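PDB 4BPS: chorismatase from Streptomyces hygroscopicus, which catalyses the hydrolysis of chorismate to a dihydroxycyclohexadiene carboxylic acid and pyruvate, a step in making the immunosuppressants FK506 and FK520. Local coordinates for residues Y21-K26 with V75-R80; A97-V102 with F193-G198; D292-K297 with T320-L325; P173-A178 with G199-I204. All blocks are in the same frame, centred on the assembly; numbering follows the deposited sequence. Where two conformers were deposited one is given.

Contact 1: residues Y21-K26 with V75-R80; sequences YCRFEK and VWHAQR
An antiparallel pair at the margin of a mixed β-sheet joins Tyr21, Cys22 and Arg23 to His77, Trp76 and Val75. Tyr21 and Arg23 form the hydrogen-bonded pairs with His77 and Val75; the straightest of the four backbone bonds runs from Val75 N to Arg23 O at 2.8 Å. Tyr21 lays its ring over its cross-strand neighbour because CG stands between the backbone N and the carbonyl carbon (chi1 60°). His77 CB then sits over one ring face, 3.4 Å from Tyr21 CZ, while Ala78 O approaches Tyr21 CE1 at the ring edge. The two rings are nearly parallel, 16° apart, yet slid so far that they barely overlap. Strand 21-25 is the outermost strand of its sheet, and strand 72-77 lies between it and strand 38-44. A serine in place of Tyr21 would remove the ring and would probably leave His77 CB without its aromatic cover. The imidazole is held by Thr37 through ND1, and by a water from NE2 to Glu25 OE2, while Arg23 CG lies 3.5 Å from His77 NE2. On the other sheet face, Cys22 CB packs 3.8 Å from Trp76 CH2, with SG also over the six-membered ring; Met342 of strand 337-343 touches both residues.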
loop_
_atom_site.group_PDB
_atom_site.type_symbol
_atom_site.label_atom_id
_atom_site.label_comp_id
_atom_site.label_asym_id
_atom_site.label_seq_id
_atom_site.Cartn_x
_atom_site.Cartn_y
_atom_site.Cartn_z
ATOM N N TYR A 21 -7.159 3.551 10.757
ATOM C CA TYR A 21 -7.574 4.615 9.862
ATOM C C TYR A 21 -6.408 5.573 9.672
ATOM O O TYR A 21 -5.422 5.548 10.407
ATOM C CB TYR A 21 -8.817 5.348 10.388
ATOM C CG TYR A 21 -8.673 6.013 11.738
ATOM C CD1 TYR A 21 -8.837 5.284 12.924
ATOM C CD2 TYR A 21 -8.416 7.358 11.841
ATOM C CE1 TYR A 21 -8.744 5.887 14.174
ATOM C CE2 TYR A 21 -8.330 7.980 13.083
ATOM C CZ TYR A 21 -8.522 7.238 14.258
ATOM O OH TYR A 21 -8.454 7.835 15.497
ATOM N N CYS A 22 -6.534 6.413 8.657
ATOM C CA CYS A 22 -5.443 7.231 8.191
ATOM C C CYS A 22 -5.707 8.739 8.349
ATOM O O CYS A 22 -6.872 9.199 8.279
ATOM C CB CYS A 22 -5.239 6.888 6.685
ATOM S SG CYS A 22 -3.731 7.493 5.935
ATOM N N ARG A 23 -4.622 9.485 8.530
ATOM C CA ARG A 23 -4.629 10.941 8.401
ATOM C C ARG A 23 -3.428 11.363 7.579
ATOM O O ARG A 23 -2.393 10.706 7.629
ATOM C CB ARG A 23 -4.501 11.623 9.772
ATOM C CG ARG A 23 -5.660 11.398 10.726
ATOM C CD ARG A 23 -6.865 12.236 10.370
ATOM N NE ARG A 23 -7.922 12.092 11.372
ATOM C CZ ARG A 23 -8.942 11.241 11.302
ATOM N NH1 ARG A 23 -9.098 10.438 10.254
ATOM N NH2 ARG A 23 -9.829 11.195 12.288
ATOM N N PHE A 24 -3.563 12.466 6.842
ATOM C CA PHE A 24 -2.423 13.093 6.178
ATOM C C PHE A 24 -2.108 14.379 6.925
ATOM O O PHE A 24 -3.005 15.197 7.197
ATOM C CB PHE A 24 -2.725 13.438 4.731
ATOM C CG PHE A 24 -2.906 12.248 3.798
ATOM C CD1 PHE A 24 -2.666 10.935 4.182
ATOM C CD2 PHE A 24 -3.315 12.495 2.500
ATOM C CE1 PHE A 24 -2.823 9.882 3.282
ATOM C CE2 PHE A 24 -3.466 11.470 1.606
ATOM C CZ PHE A 24 -3.226 10.164 1.980
ATOM N N GLU A 25 -0.839 14.541 7.286
ATOM C CA GLU A 25 -0.419 15.684 8.081
ATOM C C GLU A 25 0.755 16.382 7.405
ATOM O O GLU A 25 1.499 15.816 6.611
ATOM C CB GLU A 25 -0.012 15.259 9.507
ATOM C CG GLU A 25 -1.049 14.447 10.314
ATOM C CD GLU A 25 -2.305 15.225 10.766
ATOM O OE1 GLU A 25 -2.286 16.477 10.687
ATOM O OE2 GLU A 25 -3.304 14.581 11.202
ATOM N N LYS A 26 0.938 17.641 7.749
ATOM C CA LYS A 26 2.090 18.388 7.276
ATOM C C LYS A 26 3.313 17.914 8.042
ATOM O O LYS A 26 3.306 17.902 9.276
ATOM C CB LYS A 26 1.879 19.881 7.519
ATOM C CG LYS A 26 0.870 20.518 6.581
ATOM C CD LYS A 26 1.431 20.688 5.164
ATOM C CE LYS A 26 0.971 19.579 4.209
ATOM N NZ LYS A 26 1.343 19.876 2.798
ATOM N N VAL A 75 -0.145 9.153 8.434
ATOM C CA VAL A 75 -0.213 8.717 9.823
ATOM C C VAL A 75 -1.322 7.677 9.970
ATOM O O VAL A 75 -2.473 7.944 9.624
ATOM C CB VAL A 75 -0.491 9.896 10.784
ATOM C CG1 VAL A 75 -0.368 9.425 12.225
ATOM C CG2 VAL A 75 0.459 11.087 10.511
ATOM N N TRP A 76 -0.963 6.509 10.492
ATOM C CA TRP A 76 -1.931 5.460 10.793
ATOM C C TRP A 76 -2.311 5.529 12.265
ATOM O O TRP A 76 -1.466 5.769 13.144
ATOM C CB TRP A 76 -1.383 4.092 10.372
ATOM C CG TRP A 76 -1.479 3.993 8.896
ATOM C CD1 TRP A 76 -0.515 4.308 7.986
ATOM C CD2 TRP A 76 -2.662 3.691 8.160
ATOM N NE1 TRP A 76 -1.031 4.190 6.701
ATOM C CE2 TRP A 76 -2.353 3.817 6.794
ATOM C CE3 TRP A 76 -3.959 3.321 8.527
ATOM C CZ2 TRP A 76 -3.296 3.570 5.792
ATOM C CZ3 TRP A 76 -4.888 3.071 7.532
ATOM C CH2 TRP A 76 -4.555 3.196 6.184
ATOM N N HIS A 77 -3.593 5.313 12.504
ATOM C CA HIS A 77 -4.229 5.416 13.812
ATOM C C HIS A 77 -5.075 4.177 14.075
ATOM O O HIS A 77 -5.538 3.517 13.133
ATOM C CB HIS A 77 -5.212 6.589 13.812
ATOM C CG HIS A 77 -4.581 7.938 13.694
ATOM N ND1 HIS A 77 -4.487 8.792 14.768
ATOM C CD2 HIS A 77 -4.059 8.605 12.632
ATOM C CE1 HIS A 77 -3.924 9.928 14.374
ATOM N NE2 HIS A 77 -3.641 9.829 13.089
ATOM N N ALA A 78 -5.349 3.911 15.347
ATOM C CA ALA A 78 -6.446 2.997 15.677
ATOM C C ALA A 78 -7.013 3.402 17.026
ATOM O O ALA A 78 -8.035 4.070 17.082
ATOM C CB ALA A 78 -5.969 1.533 15.659
ATOM N N GLN A 79 -6.354 2.985 18.091
ATOM C CA GLN A 79 -6.614 3.509 19.423
ATOM C C GLN A 79 -5.283 3.448 20.151
ATOM O O GLN A 79 -4.273 3.068 19.554
ATOM C CB GLN A 79 -7.723 2.740 20.135
ATOM C CG GLN A 79 -7.437 1.305 20.444
ATOM C CD GLN A 79 -8.731 0.526 20.749
ATOM O OE1 GLN A 79 -9.205 -0.242 19.900
ATOM N NE2 GLN A 79 -9.266 0.678 21.956
ATOM N N ARG A 80 -5.257 3.850 21.420
ATOM C CA ARG A 80 -4.008 3.898 22.155
ATOM C C ARG A 80 -3.223 2.592 22.028
ATOM O O ARG A 80 -3.710 1.552 22.433
ATOM C CB ARG A 80 -4.355 4.167 23.627
ATOM C CG ARG A 80 -3.161 4.151 24.566
ATOM C CD ARG A 80 -3.545 4.476 26.027
ATOM N NE ARG A 80 -4.704 3.716 26.536
ATOM C CZ ARG A 80 -4.644 2.465 27.008
ATOM N NH1 ARG A 80 -3.490 1.821 27.057
ATOM N NH2 ARG A 80 -5.739 1.859 27.467
HETATM O O HOH W 1 -2.575 12.240 12.479
#

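Contact 2: residues A97-V102 with F193-G198; sequences AYLFGV and FLAARG
Phe193 drapes its ring over the bare backbone of Gly101, joining strands 98-105 and 189-196, antiparallel neighbours inside the six-stranded mixed sheet of this YjgF-fold enzyme. With CG set between its own backbone N and carbonyl carbon (chi1 64°), the ring leans across to the neighbouring strand, bringing Phe193 CE1 within 3.6 Å of Gly101 CA. The CA lies over the ring face, a CH-pi contact, and a β-carbon at Gly101 would collide with the ring. Leu99 flanks this bump: its CD2 meets the ring edge, 4.1 Å from Phe193 CE2, and its CB faces the small Ala195. Helix 112-129 packs on the same side through Val122, Thr126 and Leu129.

The opposite sheet face carries Tyr98, Phe100, Leu194 and Ala196. Here Leu194 CD2 meets the edge of the Phe100 ring, in its plane, 3.8 Å from Phe100 CD1, whereas the Tyr98 ring reaches obliquely past the methyl of Ala196, whose CB is 3.8 Å from Tyr98 CD1. Where the strands end, Arg197 folds its guanidinium so that one face rests on Ala97 CA.

Five backbone hydrogen bonds lace the pair together, the last from Arg197 N to Ala97 O at 2.9 Å and almost perfectly straight, although the donor stands above the carbonyl plane. Ala97 O also takes a water that accepts from Gly198 N. The chemistry is thus divided: peptide groups supply the polar bonding along the strands, mostly apolar side chains cover the two faces, and the bridging waters sit where the strands give way to the turn at Gly198.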
loop_
_atom_site.group_PDB
_atom_site.type_symbol
_atom_site.label_atom_id
_atom_site.label_comp_id
_atom_site.label_asym_id
_atom_site.label_seq_id
_atom_site.Cartn_x
_atom_site.Cartn_y
_atom_site.Cartn_z
ATOM N N ALA A 97 -6.226 -5.309 19.185
ATOM C CA ALA A 97 -6.857 -5.858 17.983
ATOM C C ALA A 97 -6.066 -5.721 16.681
ATOM O O ALA A 97 -6.330 -6.495 15.746
ATOM C CB ALA A 97 -8.241 -5.235 17.798
ATOM N N TYR A 98 -5.144 -4.749 16.585
ATOM C CA TYR A 98 -4.459 -4.470 15.317
ATOM C C TYR A 98 -2.976 -4.183 15.535
ATOM O O TYR A 98 -2.548 -3.784 16.618
ATOM C CB TYR A 98 -5.113 -3.292 14.570
ATOM C CG TYR A 98 -6.569 -3.548 14.274
ATOM C CD1 TYR A 98 -6.950 -4.393 13.222
ATOM C CD2 TYR A 98 -7.580 -2.988 15.055
ATOM C CE1 TYR A 98 -8.307 -4.655 12.980
ATOM C CE2 TYR A 98 -8.919 -3.255 14.807
ATOM C CZ TYR A 98 -9.274 -4.071 13.762
ATOM O OH TYR A 98 -10.599 -4.358 13.484
ATOM N N LEU A 99 -2.202 -4.369 14.468
ATOM C CA LEU A 99 -0.741 -4.213 14.478
ATOM C C LEU A 99 -0.332 -3.388 13.249
ATOM O O LEU A 99 -0.851 -3.604 12.148
ATOM C CB LEU A 99 -0.110 -5.598 14.389
ATOM C CG LEU A 99 1.398 -5.750 14.210
ATOM C CD1 LEU A 99 2.091 -5.283 15.446
ATOM C CD2 LEU A 99 1.790 -7.227 13.892
ATOM N N PHE A 100 0.603 -2.458 13.447
ATOM C CA PHE A 100 1.235 -1.687 12.372
ATOM C C PHE A 100 2.730 -1.956 12.424
ATOM O O PHE A 100 3.313 -1.873 13.494
ATOM C CB PHE A 100 0.971 -0.192 12.582
ATOM C CG PHE A 100 1.632 0.703 11.570
ATOM C CD1 PHE A 100 1.060 0.911 10.335
ATOM C CD2 PHE A 100 2.813 1.360 11.857
ATOM C CE1 PHE A 100 1.664 1.760 9.397
ATOM C CE2 PHE A 100 3.410 2.200 10.917
ATOM C CZ PHE A 100 2.835 2.385 9.696
ATOM N N GLY A 101 3.347 -2.228 11.276
ATOM C CA GLY A 101 4.787 -2.438 11.224
ATOM C C GLY A 101 5.422 -1.815 10.003
ATOM O O GLY A 101 4.779 -1.618 8.957
ATOM N N VAL A 102 6.718 -1.529 10.129
ATOM C CA VAL A 102 7.508 -0.943 9.074
ATOM C C VAL A 102 8.900 -1.560 9.104
ATOM O O VAL A 102 9.467 -1.723 10.182
ATOM C CB VAL A 102 7.679 0.591 9.409
ATOM C CG1 VAL A 102 8.516 1.295 8.362
ATOM C CG2 VAL A 102 6.337 1.300 9.640
ATOM N N PHE A 193 3.001 -2.429 6.790
ATOM C CA PHE A 193 1.858 -3.331 6.829
ATOM C C PHE A 193 0.958 -3.084 8.030
ATOM O O PHE A 193 1.403 -2.584 9.089
ATOM C CB PHE A 193 2.292 -4.813 6.801
ATOM C CG PHE A 193 3.091 -5.228 8.005
ATOM C CD1 PHE A 193 4.469 -5.026 8.041
ATOM C CD2 PHE A 193 2.467 -5.812 9.103
ATOM C CE1 PHE A 193 5.207 -5.392 9.152
ATOM C CE2 PHE A 193 3.200 -6.183 10.213
ATOM C CZ PHE A 193 4.575 -5.964 10.232
ATOM N N LEU A 194 -0.311 -3.421 7.830
ATOM C CA LEU A 194 -1.304 -3.505 8.888
ATOM C C LEU A 194 -1.758 -4.957 9.005
ATOM O O LEU A 194 -1.882 -5.654 7.992
ATOM C CB LEU A 194 -2.526 -2.657 8.529
ATOM C CG LEU A 194 -2.335 -1.148 8.632
ATOM C CD1 LEU A 194 -3.435 -0.431 7.852
ATOM C CD2 LEU A 194 -2.348 -0.702 10.095
ATOM N N ALA A 195 -2.026 -5.401 10.232
ATOM C CA ALA A 195 -2.490 -6.761 10.472
ATOM C C ALA A 195 -3.493 -6.753 11.629
ATOM O O ALA A 195 -3.532 -5.814 12.437
ATOM C CB ALA A 195 -1.331 -7.686 10.806
ATOM N N ALA A 196 -4.295 -7.813 11.692
ATOM C CA ALA A 196 -5.348 -7.965 12.683
ATOM C C ALA A 196 -5.165 -9.231 13.495
ATOM O O ALA A 196 -4.778 -10.290 12.974
ATOM C CB ALA A 196 -6.715 -7.975 11.997
ATOM N N ARG A 197 -5.531 -9.122 14.775
ATOM C CA ARG A 197 -5.568 -10.252 15.702
ATOM C C ARG A 197 -6.487 -11.356 15.184
ATOM O O ARG A 197 -6.191 -12.554 15.267
ATOM C CB ARG A 197 -6.058 -9.783 17.069
ATOM C CG ARG A 197 -6.330 -10.929 18.041
ATOM C CD ARG A 197 -6.794 -10.475 19.414
ATOM N NE ARG A 197 -7.989 -9.641 19.366
ATOM C CZ ARG A 197 -8.481 -8.971 20.395
ATOM N NH1 ARG A 197 -7.911 -9.020 21.600
ATOM N NH2 ARG A 197 -9.556 -8.226 20.191
ATOM N N GLY A 198 -7.628 -10.963 14.647
ATOM C CA GLY A 198 -8.600 -11.918 14.172
ATOM C C GLY A 198 -9.730 -11.176 13.518
ATOM O O GLY A 198 -9.545 -10.097 12.945
HETATM O O HOH W 2 -8.671 -7.989 15.132
HETATM O O HOH W 3 -10.886 -7.109 13.615
#

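Contact 3: residues D292-K297 with T320-L325; sequences DVDHLK and TAAVAL
Asp294 grips the backbone of Ala322 through a single carboxylate oxygen, and hydrogen bonds are the first of the forces here. Ala322 N donates to Asp294 OD1 at 2.8 Å, meeting it nearly along the C-O axis. The same oxygen accepts His295 N, also at 2.8 Å, but from above the carboxylate plane. With CG opposite the backbone N (chi1 -159°), the carboxylate reaches across to segment 320-325. An alanine in place of Asp294 would remove both acceptor bonds at once, which is likely to leave the Ala322 and His295 amides without these partners and the corner at His295 less firmly set. Beyond this corner the backbones pair up, leading into the parallel strands: Leu296 N binds Ala322 O at 2.9 Å and Ala324 N binds Leu296 O at 2.9 Å, so Leu296 uses both its N-H and its C=O across the contact.

Apolar contacts follow. Leu296 CD1 touches both Ala321 CB (3.9 Å) and Val323 CG2 (4.0 Å); Met270 of helix 259-274 and Ile339 pack on the same leucine. The His295 ring passes obliquely by Ala322, CD2 lying 3.8 Å from its CB.

The ionic interactions of Lys297 lie outside the two segments: its NZ forms salt bridges with Glu74 and Glu340 and a hydrogen bond with Tyr140 OH. Its side chain lies about 8 Å from that of Glu338, the proton acceptor of the active site. Leu296 with Val323 and Lys297 with Ala324 are parallel bridges between strands 296-300 and 323-327 of a β-α-β unit that crosses over through helix 306-314.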
loop_
_atom_site.group_PDB
_atom_site.type_symbol
_atom_site.label_atom_id
_atom_site.label_comp_id
_atom_site.label_asym_id
_atom_site.label_seq_id
_atom_site.Cartn_x
_atom_site.Cartn_y
_atom_site.Cartn_z
ATOM N N ASP A 292 -16.826 8.581 -2.022
ATOM C CA ASP A 292 -16.689 8.076 -0.654
ATOM C C ASP A 292 -15.239 7.797 -0.276
ATOM O O ASP A 292 -14.938 7.593 0.897
ATOM C CB ASP A 292 -17.448 6.760 -0.471
ATOM C CG ASP A 292 -18.931 6.881 -0.698
ATOM O OD1 ASP A 292 -19.493 7.976 -0.507
ATOM O OD2 ASP A 292 -19.528 5.830 -1.056
ATOM N N VAL A 293 -14.340 7.764 -1.263
ATOM C CA VAL A 293 -12.963 7.384 -0.990
ATOM C C VAL A 293 -12.215 8.584 -0.422
ATOM O O VAL A 293 -12.464 9.739 -0.782
ATOM C CB VAL A 293 -12.287 6.829 -2.279
ATOM C CG1 VAL A 293 -10.879 6.332 -1.975
ATOM C CG2 VAL A 293 -13.114 5.699 -2.884
ATOM N N ASP A 294 -11.293 8.316 0.495
ATOM C CA ASP A 294 -10.535 9.381 1.144
ATOM C C ASP A 294 -9.085 8.907 1.334
ATOM O O ASP A 294 -8.740 7.744 1.076
ATOM C CB ASP A 294 -11.212 9.719 2.475
ATOM C CG ASP A 294 -10.870 11.107 3.020
ATOM O OD1 ASP A 294 -10.035 11.852 2.465
ATOM O OD2 ASP A 294 -11.470 11.425 4.080
ATOM N N HIS A 295 -8.227 9.838 1.748
ATOM C CA HIS A 295 -6.811 9.570 1.999
ATOM C C HIS A 295 -6.184 8.845 0.818
ATOM O O HIS A 295 -5.578 7.771 0.917
ATOM C CB HIS A 295 -6.604 8.891 3.355
ATOM C CG HIS A 295 -7.070 9.775 4.462
ATOM N ND1 HIS A 295 -8.317 9.639 5.036
ATOM C CD2 HIS A 295 -6.522 10.901 4.992
ATOM C CE1 HIS A 295 -8.499 10.629 5.898
ATOM N NE2 HIS A 295 -7.426 11.405 5.896
ATOM N N LEU A 296 -6.327 9.496 -0.327
ATOM C CA LEU A 296 -5.809 8.973 -1.580
ATOM C C LEU A 296 -4.392 9.434 -1.839
ATOM O O LEU A 296 -4.061 10.600 -1.614
ATOM C CB LEU A 296 -6.696 9.390 -2.748
ATOM C CG LEU A 296 -8.151 8.905 -2.657
ATOM C CD1 LEU A 296 -9.097 10.007 -2.196
ATOM C CD2 LEU A 296 -8.599 8.360 -4.003
ATOM N N LYS A 297 -3.582 8.512 -2.338
ATOM C CA LYS A 297 -2.282 8.843 -2.909
ATOM C C LYS A 297 -2.338 8.537 -4.395
ATOM O O LYS A 297 -2.808 7.461 -4.791
ATOM C CB LYS A 297 -1.149 8.083 -2.221
ATOM C CG LYS A 297 -0.936 8.612 -0.789
ATOM C CD LYS A 297 -0.635 7.534 0.226
ATOM C CE LYS A 297 0.627 6.821 -0.109
ATOM N NZ LYS A 297 0.743 5.528 0.675
ATOM N N THR A 320 -13.768 17.214 -0.728
ATOM C CA THR A 320 -13.317 17.173 0.663
ATOM C C THR A 320 -12.313 16.048 0.914
ATOM O O THR A 320 -11.814 15.937 2.035
ATOM C CB THR A 320 -14.507 17.034 1.643
ATOM O OG1 THR A 320 -15.290 15.898 1.272
ATOM C CG2 THR A 320 -15.400 18.306 1.636
ATOM N N ALA A 321 -12.034 15.211 -0.087
ATOM C CA ALA A 321 -11.108 14.102 0.114
ATOM C C ALA A 321 -9.695 14.628 0.232
ATOM O O ALA A 321 -9.301 15.523 -0.508
ATOM C CB ALA A 321 -11.210 13.113 -1.055
ATOM N N ALA A 322 -8.922 14.055 1.156
ATOM C CA ALA A 322 -7.491 14.292 1.218
ATOM C C ALA A 322 -6.836 13.525 0.074
ATOM O O ALA A 322 -7.010 12.307 -0.034
ATOM C CB ALA A 322 -6.965 13.823 2.575
ATOM N N VAL A 323 -6.108 14.253 -0.772
ATOM C CA VAL A 323 -5.475 13.681 -1.954
ATOM C C VAL A 323 -4.041 14.196 -2.012
ATOM O O VAL A 323 -3.815 15.394 -1.880
ATOM C CB VAL A 323 -6.246 14.068 -3.248
ATOM C CG1 VAL A 323 -5.602 13.446 -4.450
ATOM C CG2 VAL A 323 -7.715 13.638 -3.190
ATOM N N ALA A 324 -3.090 13.280 -2.123
ATOM C CA ALA A 324 -1.679 13.636 -2.229
ATOM C C ALA A 324 -1.118 13.074 -3.518
ATOM O O ALA A 324 -1.169 11.864 -3.752
ATOM C CB ALA A 324 -0.905 13.057 -1.059
ATOM N N LEU A 325 -0.561 13.946 -4.353
ATOM C CA LEU A 325 0.108 13.505 -5.585
ATOM C C LEU A 325 1.599 13.354 -5.308
ATOM O O LEU A 325 2.198 14.200 -4.652
ATOM C CB LEU A 325 -0.138 14.481 -6.744
ATOM C CG LEU A 325 -1.369 14.156 -7.611
ATOM C CD1 LEU A 325 -2.649 14.359 -6.820
ATOM C CD2 LEU A 325 -1.390 14.972 -8.887
#

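Contact 4: residues P173-A178 with G199-I204; sequences PATMPA and GVRINI
Asn203 reaches from strand 201-204 to Ala174 and Pro177 in the loop that leads into strand 178-184, and its side chain can be followed outward. CB, the first atom, lies 4.0 Å from Ala174 O. CG is opposite the carbonyl carbon (chi1 -69°) and comes near Met176 O and Pro177 CA. The amide then divides its work. OD1 lies 3.3 Å from Pro177 CA and accepts a hydrogen bond from the OG1 hydroxyl of Thr230, on the adjoining strand 229-232. ND2 donates to Ala174 O at 3.1 Å, with the acceptor tilted 19° out of the amide plane. The loop opens with a 3-10 turn, 173-175, in which Met176 N bonds Pro173 O, so Asn203 ties the middle of that turn, at Ala174, to an edge strand of the branched sheet. Nearby, selenomethionine Met176 has its side chain about 5 Å from that of substrate-binding Arg162. Arg201, bent at chi2 and chi3, turns one guanidinium face to Thr175 O, 3.3 Å from NH1 but at a poor angle for a bond. A water in the guanidinium plane bridges the two, accepting from Arg201 NH1 at 2.7 Å and donating to Thr175 O; the same nitrogen also bonds Leu134 O.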
loop_
_atom_site.group_PDB
_atom_site.type_symbol
_atom_site.label_atom_id
_atom_site.label_comp_id
_atom_site.label_asym_id
_atom_site.label_seq_id
_atom_site.Cartn_x
_atom_site.Cartn_y
_atom_site.Cartn_z
ATOM N N PRO A 173 -1.495 -17.618 -1.339
ATOM C CA PRO A 173 -1.495 -16.299 -2.005
ATOM C C PRO A 173 -2.837 -15.575 -1.928
ATOM O O PRO A 173 -2.844 -14.350 -1.932
ATOM C CB PRO A 173 -1.118 -16.642 -3.462
ATOM C CG PRO A 173 -1.507 -18.099 -3.623
ATOM C CD PRO A 173 -1.191 -18.711 -2.273
ATOM N N ALA A 174 -3.943 -16.313 -1.849
ATOM C CA ALA A 174 -5.256 -15.675 -1.775
ATOM C C ALA A 174 -5.449 -14.892 -0.468
ATOM O O ALA A 174 -6.365 -14.064 -0.380
ATOM C CB ALA A 174 -6.360 -16.717 -1.952
ATOM N N THR A 175 -4.602 -15.138 0.534
ATOM C CA THR A 175 -4.705 -14.402 1.806
ATOM C C THR A 175 -3.958 -13.078 1.789
ATOM O O THR A 175 -4.091 -12.312 2.734
ATOM C CB THR A 175 -4.237 -15.229 3.015
ATOM O OG1 THR A 175 -2.825 -15.472 2.937
ATOM C CG2 THR A 175 -5.032 -16.539 3.125
HETATM N N MSE A 176 -3.199 -12.777 0.734
HETATM C CA MSE A 176 -2.513 -11.494 0.711
HETATM C C MSE A 176 -3.520 -10.386 0.450
HETATM O O MSE A 176 -4.322 -10.459 -0.479
HETATM C CB MSE A 176 -1.393 -11.447 -0.323
HETATM C CG MSE A 176 -0.256 -12.467 -0.088
HETATM SE SE MSE A 176 0.569 -12.383 1.680
HETATM C CE MSE A 176 1.444 -10.705 1.482
ATOM N N PRO A 177 -3.449 -9.310 1.240
ATOM C CA PRO A 177 -4.484 -8.271 1.163
ATOM C C PRO A 177 -4.139 -7.207 0.123
ATOM O O PRO A 177 -3.250 -7.381 -0.724
ATOM C CB PRO A 177 -4.466 -7.664 2.573
ATOM C CG PRO A 177 -3.011 -7.782 2.952
ATOM C CD PRO A 177 -2.604 -9.146 2.434
ATOM N N ALA A 178 -4.849 -6.088 0.193
ATOM C CA ALA A 178 -4.583 -4.935 -0.633
ATOM C C ALA A 178 -3.100 -4.556 -0.529
ATOM O O ALA A 178 -2.483 -4.681 0.548
ATOM C CB ALA A 178 -5.455 -3.774 -0.169
ATOM N N GLY A 199 -10.918 -11.749 13.582
ATOM C CA GLY A 199 -12.074 -11.083 13.014
ATOM C C GLY A 199 -12.149 -11.152 11.503
ATOM O O GLY A 199 -11.630 -12.080 10.865
ATOM N N VAL A 200 -12.814 -10.163 10.932
ATOM C CA VAL A 200 -13.182 -10.176 9.530
ATOM C C VAL A 200 -12.083 -9.528 8.690
ATOM O O VAL A 200 -11.711 -8.372 8.935
ATOM C CB VAL A 200 -14.484 -9.382 9.329
ATOM C CG1 VAL A 200 -14.907 -9.407 7.859
ATOM C CG2 VAL A 200 -15.588 -9.929 10.233
ATOM N N ARG A 201 -11.582 -10.262 7.701
ATOM C CA ARG A 201 -10.610 -9.739 6.755
ATOM C C ARG A 201 -10.969 -10.398 5.434
ATOM O O ARG A 201 -10.739 -11.596 5.234
ATOM C CB ARG A 201 -9.174 -10.071 7.189
ATOM C CG ARG A 201 -8.066 -9.431 6.319
ATOM C CD ARG A 201 -7.791 -10.167 4.971
ATOM N NE ARG A 201 -7.734 -11.649 5.036
ATOM C CZ ARG A 201 -6.651 -12.337 5.394
ATOM N NH1 ARG A 201 -5.511 -11.676 5.650
ATOM N NH2 ARG A 201 -6.616 -13.687 5.398
ATOM N N ILE A 202 -11.604 -9.628 4.549
ATOM C CA ILE A 202 -12.128 -10.160 3.284
ATOM C C ILE A 202 -11.348 -9.547 2.135
ATOM O O ILE A 202 -11.379 -8.340 1.920
ATOM C CB ILE A 202 -13.630 -9.847 3.128
ATOM C CG1 ILE A 202 -14.454 -10.495 4.251
ATOM C CG2 ILE A 202 -14.126 -10.338 1.758
ATOM C CD1 ILE A 202 -15.885 -9.959 4.350
ATOM N N ASN A 203 -10.627 -10.379 1.398
ATOM C CA ASN A 203 -9.884 -9.899 0.232
ATOM C C ASN A 203 -10.814 -9.886 -0.970
ATOM O O ASN A 203 -11.600 -10.817 -1.186
ATOM C CB ASN A 203 -8.646 -10.755 0.019
ATOM C CG ASN A 203 -7.625 -10.542 1.112
ATOM O OD1 ASN A 203 -7.502 -9.448 1.648
ATOM N ND2 ASN A 203 -6.897 -11.594 1.458
ATOM N N ILE A 204 -10.711 -8.818 -1.751
ATOM C CA ILE A 204 -11.653 -8.517 -2.812
ATOM C C ILE A 204 -10.923 -8.407 -4.137
ATOM O O ILE A 204 -9.894 -7.720 -4.245
ATOM C CB ILE A 204 -12.395 -7.186 -2.482
ATOM C CG1 ILE A 204 -13.158 -7.351 -1.154
ATOM C CG2 ILE A 204 -13.340 -6.801 -3.605
ATOM C CD1 ILE A 204 -13.451 -6.028 -0.434
HETATM O O HOH W 4 -2.998 -12.606 5.683
#

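Overall arrangement
Along the chain, contact 1 closes first, contacts 2 and 4 interleave, and contact 3 comes last. Contacts 2 and 4, with centres about 13 Å apart, are linked by the turn from strand 189-196 to strand 201-204, which carries the chain from the six-stranded sheet to the branched one. Contact 3 belongs to that branched sheet too, its centre about 23 Å from that of contact 4. Contact 1, in the five-stranded sheet, touches contacts 2 and 3 but not contact 4: Trp76 packs on Phe100 and Leu194, while Phe24 and Cys22 meet His295 and Leu296. The three sheets thus pack into one monomer, with contacts 3 and 4 nearer the substrate pocket's residues than contact 1.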